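Local coordinates for protein heroin esterase (Rhodococcus sp., PDB 1LZL) that probably hydrolyses acetyl esters such as heroin, as an esterase with the alpha/beta-hydrolase fold, at residues V170-R174 with D245-P250. Numbering follows the deposited sequence.
Sequences VLKAR and DLTGLP
The backbone oxygen of Asp245 is gripped end-on by the guanidinium group of Arg174, NH1 lying 2.8 Å and NH2 3.2 Å from Asp245 O. The oxygen sits in the guanidinium plane, and both nitrogens reach it from the same face of its peptide; the NH1 bond is the straighter, at 158°. NH1 also donates to Thr247 O at 2.7 Å, a more bent bond whose acceptor is tilted 23° from that plane. Two carbonyls of one loop thus help to fix the rotation of the guanidinium. The side chain of Arg174 leaves the helix with CG anti to the backbone N (chi1 178°), and a bend at chi3 turns the group onto the loop. Asp245 OD2 lies over one guanidinium face, 3.9 Å from Arg174 NH1, a long salt bridge of charges alone, while Leu249 CD2 lies over the opposite face. In this alpha/beta hydrolase the contact ties helix 161-176, which probably follows the nucleophile elbow, to the loop entering strand 252-257. A type II turn runs from Leu246 to Leu249, with Gly248 at positive phi, and an Asx turn overlaps its start: Asp245 OD1 accepts from Thr247 N and, on its syn lone pair, from Thr247 OG1. A leucine in place of Arg174 would probably leave Asp245 O and Thr247 O without these donors and the turn less firmly held to the helix. Deeper in, Leu171 CD2 meets Leu249 CD1 at 3.9 Å, and Tyr269 of helix 263-275 packs on Leu171 and Leu246. Val170 CG1 presses tip to tip on Pro250 CD, at 3.3 Å tighter than usual van der Waals contact.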
loop_
_atom_site.group_PDB
_atom_site.type_symbol
_atom_site.label_atom_id
_atom_site.label_comp_id
_atom_site.label_asym_id
_atom_site.label_seq_id
_atom_site.Cartn_x
_atom_site.Cartn_y
_atom_site.Cartn_z
ATOM N N VAL A 170 3.507 -10.204 2.858
ATOM C CA VAL A 170 3.887 -10.551 4.238
ATOM C C VAL A 170 3.360 -11.926 4.608
ATOM O O VAL A 170 4.124 -12.692 5.238
ATOM C CB VAL A 170 3.418 -9.447 5.201
ATOM C CG1 VAL A 170 3.504 -9.911 6.668
ATOM C CG2 VAL A 170 4.235 -8.174 4.980
ATOM N N LEU A 171 2.173 -12.312 4.191
ATOM C CA LEU A 171 1.678 -13.676 4.355
ATOM C C LEU A 171 2.621 -14.651 3.644
ATOM O O LEU A 171 3.009 -15.671 4.237
ATOM C CB LEU A 171 0.251 -13.875 3.837
ATOM C CG LEU A 171 -0.794 -13.319 4.815
ATOM C CD1 LEU A 171 -2.090 -13.045 4.061
ATOM C CD2 LEU A 171 -0.986 -14.315 5.964
ATOM N N LYS A 172 2.976 -14.342 2.391
ATOM C CA LYS A 172 3.838 -15.220 1.605
ATOM C C LYS A 172 5.194 -15.350 2.255
ATOM O O LYS A 172 5.762 -16.476 2.336
ATOM C CB LYS A 172 3.944 -14.660 0.164
ATOM C CG LYS A 172 4.764 -15.618 -0.718
ATOM C CD LYS A 172 4.473 -15.302 -2.190
ATOM C CE LYS A 172 3.144 -15.974 -2.570
ATOM N NZ LYS A 172 3.326 -17.251 -3.344
ATOM N N ALA A 173 5.763 -14.278 2.782
ATOM C CA ALA A 173 7.082 -14.283 3.439
ATOM C C ALA A 173 7.060 -15.184 4.668
ATOM O O ALA A 173 7.972 -16.006 4.863
ATOM C CB ALA A 173 7.544 -12.862 3.763
ATOM N N ARG A 174 5.977 -15.050 5.455
ATOM C CA ARG A 174 5.883 -15.930 6.617
ATOM C C ARG A 174 5.797 -17.378 6.215
ATOM O O ARG A 174 6.518 -18.237 6.747
ATOM C CB ARG A 174 4.643 -15.522 7.442
ATOM C CG ARG A 174 4.467 -16.430 8.645
ATOM C CD ARG A 174 3.074 -16.422 9.188
ATOM N NE ARG A 174 2.114 -16.955 8.233
ATOM C CZ ARG A 174 0.775 -16.910 8.382
ATOM N NH1 ARG A 174 0.193 -16.353 9.453
ATOM N NH2 ARG A 174 0.028 -17.439 7.417
ATOM N N ASP A 245 -5.281 -18.168 9.236
ATOM C CA ASP A 245 -4.246 -18.201 10.259
ATOM C C ASP A 245 -3.387 -16.941 10.116
ATOM O O ASP A 245 -2.583 -16.824 9.185
ATOM C CB ASP A 245 -3.389 -19.448 10.150
ATOM C CG ASP A 245 -2.118 -19.349 10.984
ATOM O OD1 ASP A 245 -2.169 -18.733 12.074
ATOM O OD2 ASP A 245 -1.072 -19.872 10.541
ATOM N N LEU A 246 -3.609 -16.000 11.040
ATOM C CA LEU A 246 -2.822 -14.775 11.071
ATOM C C LEU A 246 -1.736 -14.788 12.136
ATOM O O LEU A 246 -1.095 -13.777 12.401
ATOM C CB LEU A 246 -3.739 -13.543 11.265
ATOM C CG LEU A 246 -4.808 -13.395 10.178
ATOM C CD1 LEU A 246 -5.682 -12.166 10.420
ATOM C CD2 LEU A 246 -4.145 -13.322 8.801
ATOM N N THR A 247 -1.516 -15.977 12.775
ATOM C CA THR A 247 -0.468 -15.948 13.791
ATOM C C THR A 247 0.928 -15.810 13.176
ATOM O O THR A 247 1.154 -16.196 12.024
ATOM C CB THR A 247 -0.475 -17.215 14.685
ATOM O OG1 THR A 247 -0.103 -18.304 13.836
ATOM C CG2 THR A 247 -1.869 -17.475 15.281
ATOM N N GLY A 248 1.822 -15.261 14.004
ATOM C CA GLY A 248 3.219 -15.170 13.585
ATOM C C GLY A 248 3.473 -14.137 12.504
ATOM O O GLY A 248 4.576 -14.111 11.968
ATOM N N LEU A 249 2.520 -13.268 12.179
ATOM C CA LEU A 249 2.764 -12.130 11.305
ATOM C C LEU A 249 3.461 -11.020 12.068
ATOM O O LEU A 249 3.494 -10.963 13.308
ATOM C CB LEU A 249 1.443 -11.652 10.665
ATOM C CG LEU A 249 0.863 -12.706 9.706
ATOM C CD1 LEU A 249 -0.555 -12.326 9.304
ATOM C CD2 LEU A 249 1.722 -12.876 8.447
ATOM N N PRO A 250 4.124 -10.071 11.388
ATOM C CA PRO A 250 4.897 -9.040 12.061
ATOM C C PRO A 250 4.037 -7.994 12.783
ATOM O O PRO A 250 2.886 -7.827 12.393
ATOM C CB PRO A 250 5.633 -8.332 10.893
ATOM C CG PRO A 250 5.375 -9.103 9.680
ATOM C CD PRO A 250 4.126 -9.899 9.906
#